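Local coordinates for protein globin (Bacillus anthracis, PDB 5V3T) that binds heme as a group II truncated hemoglobin and probably takes up oxygen or other small ligands at the heme iron, held here with cyanide, at residues C17-V22 with K49-L54; C93-M98 with F110-L115. All coordinates share one frame; numbering follows the deposited sequence.

Interaction 1: residues C17-V22 with K49-L54. With HEM (protoporphyrin IX containing Fe), chain C.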
loop_
_atom_site.group_PDB
_atom_site.type_symbol
_atom_site.label_atom_id
_atom_site.label_comp_id
_atom_site.label_asym_id
_atom_site.label_seq_id
_atom_site.Cartn_x
_atom_site.Cartn_y
_atom_site.Cartn_z
ATOM N N CYS A 17 4.765 23.845 -8.103
ATOM C CA CYS A 17 5.446 22.836 -8.898
ATOM C C CYS A 17 4.999 21.431 -8.511
ATOM O O CYS A 17 4.737 20.617 -9.381
ATOM C CB CYS A 17 6.964 22.942 -8.767
ATOM S SG CYS A 17 7.864 21.668 -9.710
ATOM N N ILE A 18 4.894 21.152 -7.209
ATOM C CA ILE A 18 4.445 19.828 -6.755
ATOM C C ILE A 18 3.035 19.500 -7.258
ATOM O O ILE A 18 2.764 18.361 -7.666
ATOM C CB ILE A 18 4.508 19.725 -5.213
ATOM C CG1 ILE A 18 5.973 19.804 -4.754
ATOM C CG2 ILE A 18 3.832 18.440 -4.706
ATOM C CD1 ILE A 18 6.856 18.720 -5.343
ATOM N N GLU A 19 2.145 20.494 -7.246
ATOM C CA GLU A 19 0.781 20.311 -7.759
ATOM C C GLU A 19 0.841 19.787 -9.193
ATOM O O GLU A 19 0.258 18.754 -9.524
ATOM C CB GLU A 19 -0.012 21.624 -7.718
ATOM C CG GLU A 19 -0.390 22.087 -6.325
ATOM C CD GLU A 19 -1.496 21.258 -5.686
ATOM O OE1 GLU A 19 -2.435 20.852 -6.408
ATOM O OE2 GLU A 19 -1.416 21.016 -4.459
ATOM N N ILE A 20 1.582 20.495 -10.037
ATOM C CA ILE A 20 1.649 20.165 -11.453
ATOM C C ILE A 20 2.416 18.874 -11.717
ATOM O O ILE A 20 2.023 18.082 -12.580
ATOM C CB ILE A 20 2.318 21.304 -12.248
ATOM C CG1 ILE A 20 1.522 22.596 -12.077
ATOM C CG2 ILE A 20 2.429 20.943 -13.717
ATOM C CD1 ILE A 20 2.214 23.813 -12.657
ATOM N N LEU A 21 3.493 18.654 -10.967
ATOM C CA LEU A 21 4.305 17.454 -11.147
ATOM C C LEU A 21 3.478 16.217 -10.859
ATOM O O LEU A 21 3.451 15.277 -11.657
ATOM C CB LEU A 21 5.560 17.500 -10.260
ATOM C CG LEU A 21 6.506 16.292 -10.265
ATOM C CD1 LEU A 21 7.180 16.119 -11.617
ATOM C CD2 LEU A 21 7.555 16.449 -9.175
ATOM N N VAL A 22 2.761 16.236 -9.738
ATOM C CA VAL A 22 2.021 15.062 -9.299
ATOM C C VAL A 22 0.793 14.814 -10.174
ATOM O O VAL A 22 0.510 13.669 -10.541
ATOM C CB VAL A 22 1.619 15.202 -7.818
ATOM C CG1 VAL A 22 0.667 14.079 -7.383
ATOM C CG2 VAL A 22 2.872 15.199 -6.966
ATOM N N LYS A 49 -2.743 12.807 -1.737
ATOM C CA LYS A 49 -1.862 12.269 -0.712
ATOM C C LYS A 49 -0.404 12.364 -1.130
ATOM O O LYS A 49 0.461 12.663 -0.304
ATOM C CB LYS A 49 -2.240 10.815 -0.374
ATOM C CG LYS A 49 -3.498 10.714 0.502
ATOM C CD LYS A 49 -3.821 9.280 0.940
ATOM C CE LYS A 49 -4.315 8.430 -0.216
ATOM N NZ LYS A 49 -4.899 7.120 0.233
ATOM N N GLN A 50 -0.134 12.121 -2.409
ATOM C CA GLN A 50 1.231 12.168 -2.922
ATOM C C GLN A 50 1.789 13.593 -2.858
ATOM O O GLN A 50 2.975 13.790 -2.612
ATOM C CB GLN A 50 1.295 11.646 -4.363
ATOM C CG GLN A 50 2.712 11.592 -4.933
ATOM C CD GLN A 50 3.552 10.502 -4.299
ATOM O OE1 GLN A 50 4.214 10.698 -3.282
ATOM N NE2 GLN A 50 3.503 9.328 -4.889
ATOM N N LYS A 51 0.936 14.580 -3.106
ATOM C CA LYS A 51 1.362 15.979 -3.003
ATOM C C LYS A 51 1.737 16.309 -1.570
ATOM O O LYS A 51 2.729 16.993 -1.325
ATOM C CB LYS A 51 0.268 16.919 -3.491
ATOM C CG LYS A 51 -0.008 16.789 -4.968
ATOM C CD LYS A 51 -1.268 17.515 -5.332
ATOM C CE LYS A 51 -1.617 17.309 -6.781
ATOM N NZ LYS A 51 -2.970 17.840 -7.054
ATOM N N GLN A 52 0.950 15.807 -0.622
ATOM C CA GLN A 52 1.292 15.977 0.784
ATOM C C GLN A 52 2.603 15.273 1.089
ATOM O O GLN A 52 3.461 15.839 1.756
ATOM C CB GLN A 52 0.193 15.444 1.692
ATOM C CG GLN A 52 -1.074 16.254 1.684
ATOM C CD GLN A 52 -2.122 15.609 2.541
ATOM O OE1 GLN A 52 -2.328 14.393 2.466
ATOM N NE2 GLN A 52 -2.772 16.400 3.391
ATOM N N PHE A 53 2.762 14.040 0.609
ATOM C CA PHE A 53 3.983 13.297 0.908
ATOM C C PHE A 53 5.239 13.938 0.325
ATOM O O PHE A 53 6.215 14.188 1.047
ATOM C CB PHE A 53 3.913 11.836 0.431
ATOM C CG PHE A 53 5.160 11.077 0.754
ATOM C CD1 PHE A 53 5.392 10.609 2.033
ATOM C CD2 PHE A 53 6.136 10.898 -0.195
ATOM C CE1 PHE A 53 6.571 9.952 2.347
ATOM C CE2 PHE A 53 7.317 10.225 0.107
ATOM C CZ PHE A 53 7.532 9.760 1.381
ATOM N N LEU A 54 5.212 14.245 -0.966
ATOM C CA LEU A 54 6.388 14.827 -1.615
ATOM C C LEU A 54 6.767 16.176 -1.021
ATOM O O LEU A 54 7.947 16.521 -0.975
ATOM C CB LEU A 54 6.162 14.974 -3.119
ATOM C CG LEU A 54 6.079 13.630 -3.842
ATOM C CD1 LEU A 54 5.856 13.821 -5.344
ATOM C CD2 LEU A 54 7.344 12.814 -3.594
HETATM C CHA HEM C . 0.120 4.389 -2.197
HETATM C CHB HEM C . 1.858 1.657 -5.944
HETATM C CHC HEM C . 6.269 3.597 -5.149
HETATM C CHD HEM C . 4.409 6.939 -2.113
HETATM C C1A HEM C . 0.218 3.503 -3.276
HETATM C C2A HEM C . -0.866 2.691 -3.808
HETATM C C3A HEM C . -0.394 1.953 -4.826
HETATM C C4A HEM C . 1.020 2.244 -4.994
HETATM C CMA HEM C . -1.205 0.949 -5.681
HETATM C CAA HEM C . -2.322 2.714 -3.285
HETATM C CBA HEM C . -2.923 4.099 -3.533
HETATM C CGA HEM C . -3.893 4.453 -2.437
HETATM O O1A HEM C . -4.315 3.529 -1.694
HETATM O O2A HEM C . -4.245 5.656 -2.312
HETATM C C1B HEM C . 3.214 1.929 -6.039
HETATM C C2B HEM C . 4.163 1.301 -6.941
HETATM C C3B HEM C . 5.373 1.826 -6.701
HETATM C C4B HEM C . 5.246 2.815 -5.646
HETATM C CMB HEM C . 3.845 0.199 -7.979
HETATM C CAB HEM C . 6.684 1.458 -7.428
HETATM C CBB HEM C . 7.855 1.442 -6.773
HETATM C C1C HEM C . 6.127 4.711 -4.375
HETATM C C2C HEM C . 7.126 5.748 -4.179
HETATM C C3C HEM C . 6.614 6.665 -3.357
HETATM C C4C HEM C . 5.268 6.259 -2.975
HETATM C CMC HEM C . 8.540 5.811 -4.804
HETATM C CAC HEM C . 7.379 7.924 -2.883
HETATM C CBC HEM C . 6.689 9.049 -2.777
HETATM C C1D HEM C . 3.089 6.552 -1.867
HETATM C C2D HEM C . 2.198 7.257 -0.971
HETATM C C3D HEM C . 0.878 6.479 -0.982
HETATM C C4D HEM C . 1.074 5.361 -1.894
HETATM C CMD HEM C . 2.516 8.536 -0.169
HETATM C CAD HEM C . -0.390 6.840 -0.185
HETATM C CBD HEM C . -0.498 5.870 0.990
HETATM C CGD HEM C . -1.568 6.317 1.953
HETATM O O1D HEM C . -2.666 5.709 1.919
HETATM O O2D HEM C . -1.331 7.274 2.745
HETATM N NA HEM C . 1.355 3.197 -4.026
HETATM N NB HEM C . 3.921 2.853 -5.275
HETATM N NC HEM C . 5.000 5.057 -3.639
HETATM N ND HEM C . 2.391 5.434 -2.381
HETATM FE FE HEM C . 3.131 4.251 -3.938
#

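Interaction 2: residues C93-M98 with F110-L115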
loop_
_atom_site.group_PDB
_atom_site.type_symbol
_atom_site.label_atom_id
_atom_site.label_comp_id
_atom_site.label_asym_id
_atom_site.label_seq_id
_atom_site.Cartn_x
_atom_site.Cartn_y
_atom_site.Cartn_z
ATOM N N CYS A 93 7.635 7.057 -15.344
ATOM C CA CYS A 93 6.562 8.039 -15.376
ATOM C C CYS A 93 6.994 9.315 -14.676
ATOM O O CYS A 93 6.661 10.414 -15.128
ATOM C CB CYS A 93 5.292 7.502 -14.716
ATOM S SG CYS A 93 4.483 6.187 -15.668
ATOM N N MET A 94 7.730 9.175 -13.575
ATOM C CA MET A 94 8.173 10.362 -12.833
ATOM C C MET A 94 9.178 11.171 -13.643
ATOM O O MET A 94 9.155 12.408 -13.612
ATOM C CB MET A 94 8.777 9.974 -11.478
ATOM C CG MET A 94 9.202 11.193 -10.618
ATOM S SD MET A 94 7.860 12.362 -10.317
ATOM C CE MET A 94 6.903 11.509 -9.077
ATOM N N GLU A 95 10.074 10.475 -14.343
ATOM C CA GLU A 95 11.026 11.121 -15.242
ATOM C C GLU A 95 10.313 11.979 -16.291
ATOM O O GLU A 95 10.701 13.129 -16.552
ATOM C CB GLU A 95 11.899 10.075 -15.934
ATOM C CG GLU A 95 13.356 10.129 -15.531
ATOM C CD GLU A 95 14.207 9.085 -16.237
ATOM O OE1 GLU A 95 13.635 8.137 -16.822
ATOM O OE2 GLU A 95 15.450 9.221 -16.213
ATOM N N GLN A 96 9.269 11.411 -16.888
ATOM C CA GLN A 96 8.504 12.099 -17.926
ATOM C C GLN A 96 7.723 13.277 -17.339
ATOM O O GLN A 96 7.610 14.326 -17.972
ATOM C CB GLN A 96 7.554 11.134 -18.620
ATOM C CG GLN A 96 8.265 9.986 -19.313
ATOM C CD GLN A 96 7.297 8.952 -19.842
ATOM O OE1 GLN A 96 7.161 7.864 -19.285
ATOM N NE2 GLN A 96 6.613 9.292 -20.920
ATOM N N ALA A 97 7.178 13.096 -16.137
ATOM C CA ALA A 97 6.498 14.184 -15.439
ATOM C C ALA A 97 7.475 15.332 -15.147
ATOM O O ALA A 97 7.128 16.502 -15.288
ATOM C CB ALA A 97 5.863 13.681 -14.145
ATOM N N MET A 98 8.694 14.990 -14.745
ATOM C CA MET A 98 9.700 15.994 -14.458
ATOM C C MET A 98 10.098 16.743 -15.730
ATOM O O MET A 98 10.288 17.956 -15.700
ATOM C CB MET A 98 10.935 15.369 -13.815
ATOM C CG MET A 98 10.746 14.961 -12.348
ATOM S SD MET A 98 12.230 14.161 -11.709
ATOM C CE MET A 98 11.903 14.307 -9.950
ATOM N N PHE A 110 18.856 15.540 -7.321
ATOM C CA PHE A 110 18.591 15.315 -5.902
ATOM C C PHE A 110 17.280 14.547 -5.689
ATOM O O PHE A 110 17.253 13.484 -5.054
ATOM C CB PHE A 110 18.558 16.642 -5.146
ATOM C CG PHE A 110 18.380 16.492 -3.656
ATOM C CD1 PHE A 110 19.474 16.270 -2.837
ATOM C CD2 PHE A 110 17.125 16.580 -3.077
ATOM C CE1 PHE A 110 19.320 16.133 -1.457
ATOM C CE2 PHE A 110 16.959 16.442 -1.702
ATOM C CZ PHE A 110 18.063 16.219 -0.892
ATOM N N VAL A 111 16.194 15.072 -6.248
ATOM C CA VAL A 111 14.880 14.500 -6.013
ATOM C C VAL A 111 14.762 13.126 -6.684
ATOM O O VAL A 111 14.231 12.180 -6.091
ATOM C CB VAL A 111 13.757 15.434 -6.523
ATOM C CG1 VAL A 111 12.399 14.723 -6.464
ATOM C CG2 VAL A 111 13.726 16.735 -5.710
ATOM N N PHE A 112 15.288 12.996 -7.894
ATOM C CA PHE A 112 15.131 11.727 -8.598
ATOM C C PHE A 112 15.898 10.609 -7.897
ATOM O O PHE A 112 15.395 9.494 -7.774
ATOM C CB PHE A 112 15.589 11.820 -10.040
ATOM C CG PHE A 112 15.317 10.564 -10.812
ATOM C CD1 PHE A 112 14.088 10.361 -11.414
ATOM C CD2 PHE A 112 16.264 9.558 -10.882
ATOM C CE1 PHE A 112 13.826 9.188 -12.110
ATOM C CE2 PHE A 112 16.002 8.385 -11.568
ATOM C CZ PHE A 112 14.782 8.208 -12.182
ATOM N N GLU A 113 17.115 10.905 -7.441
ATOM C CA GLU A 113 17.925 9.900 -6.760
ATOM C C GLU A 113 17.306 9.471 -5.441
ATOM O O GLU A 113 17.389 8.289 -5.086
ATOM C CB GLU A 113 19.348 10.403 -6.551
ATOM C CG GLU A 113 20.146 10.378 -7.836
ATOM C CD GLU A 113 21.474 11.091 -7.718
ATOM O OE1 GLU A 113 22.023 11.158 -6.596
ATOM O OE2 GLU A 113 21.955 11.600 -8.755
ATOM N N ARG A 114 16.670 10.395 -4.716
ATOM C CA ARG A 114 15.945 9.967 -3.522
ATOM C C ARG A 114 14.771 9.072 -3.878
ATOM O O ARG A 114 14.554 8.030 -3.246
ATOM C CB ARG A 114 15.402 11.139 -2.701
ATOM C CG ARG A 114 16.398 11.851 -1.832
ATOM C CD ARG A 114 15.695 12.967 -1.088
ATOM N NE ARG A 114 16.502 13.433 0.024
ATOM C CZ ARG A 114 16.255 13.115 1.289
ATOM N NH1 ARG A 114 15.211 12.354 1.586
ATOM N NH2 ARG A 114 17.041 13.573 2.255
ATOM N N LEU A 115 14.025 9.473 -4.899
ATOM C CA LEU A 115 12.864 8.702 -5.314
ATOM C C LEU A 115 13.245 7.303 -5.802
ATOM O O LEU A 115 12.520 6.329 -5.545
ATOM C CB LEU A 115 12.112 9.463 -6.402
ATOM C CG LEU A 115 11.387 10.734 -5.965
ATOM C CD1 LEU A 115 10.669 11.373 -7.143
ATOM C CD2 LEU A 115 10.391 10.381 -4.886
#

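Interaction 1: residues C17-V22 with K49-L54
V22 lies against the aliphatic run of K51, its CB 3.6 Å from K51 CG, and both its methyls flank that carbon. CG1, anti to the backbone N (chi1 172°), goes on to Q50 CB, while CG2 meets L54 CD1 at 3.7 Å. One turn earlier I18 lays its CG2 methyl over the K51 backbone, 3.8 Å from K51 O, and its CD1 approaches L54 CB more loosely. K51, extended beyond CG, passes over V22 to the partly exposed border, where it crosses E19 at about a right angle. E19 starts away from helix 44-57 but folds back at chi2 (-73°), and K51 NZ forms a salt bridge with E19 OE1 at 3.1 Å, arriving well above the carboxylate plane. D23 makes a second salt bridge to K51 NZ, so two acids share the ammonium group.

Farther round helix 44-57 the side chains reach the heme, and Q50 and L54 touch both V22 and the heme. K49 NZ spans both propionates, with hydrogen bonds to HEM O2A (3.0 Å) and HEM O1D (3.1 Å). The Q50 chain bends at chi2 and carries its amide toward the distal pocket, beside the bound cyanide, where Y26 OH is hydrogen-bonded to Q50 NE2; F53 CE2 and L54 CD2 border the vinyl carbon HEM CBC. The short axes approach to 9.6 Å at 132°, joining helices 14-31 and 44-57 of the truncated globin fold, with L21 turned to helix 84-101.

Interaction 2: residues C93-M98 with F110-L115
M98 reaches straight across between the two helices, its chain extended beyond CG, and sets its CE methyl 3.5 Å from V111 CG1, the tightest touch. The same methyl stands 4.2 Å from L115 CD1, and M98 SD lies at the edge of the F112 ring, near its plane, 4.2 Å from F112 CD1. Deeper in, chi1 of M94 (-177°) sends CG to within 3.8 Å of L115 CD1 before the chain bends at chi2, crossing L115 at about a right angle. These four buried side chains, M94, M98, V111 and L115, fill the inner side, where L115 also packs on L54 and Y57 and comes near the heme.

The outer side is more open to solvent, though its touch is close. F112, partly exposed, leans toward the exposed E95, whose CG sits 3.6 Å from F112 CE1; the carboxylate and ring planes are 24° apart. R108 also touches E95 and M98.

Helices 84-101 and 105-122 run nearly antiparallel, at 166°, with axes 11.4 Å apart, a spacing bridged by long methionines. Thioether, methyl, methylene and ring contacts make up the pairing, so its hold is dispersive and hydrophobic rather than directional.

Both contacts are largely buried and join different helix pairs of one globin fold, 14-31 with 44-57 in interaction 1 and 84-101 with 105-122 in interaction 2. Their centres lie 12 Å apart, and they touch directly: L21 CD1 packs 3.6 Å from A97 C and close to M94 SD, while L54 CD2 meets L115 CD2 at 4.1 Å, so one apolar core runs through both. They differ toward solvent. Interaction 1 ends in a charged pair and carries a lysine bonded to both heme propionates; interaction 2 keeps to apolar contacts, its acidic side chain meeting a ring chiefly through CG at the solvent border.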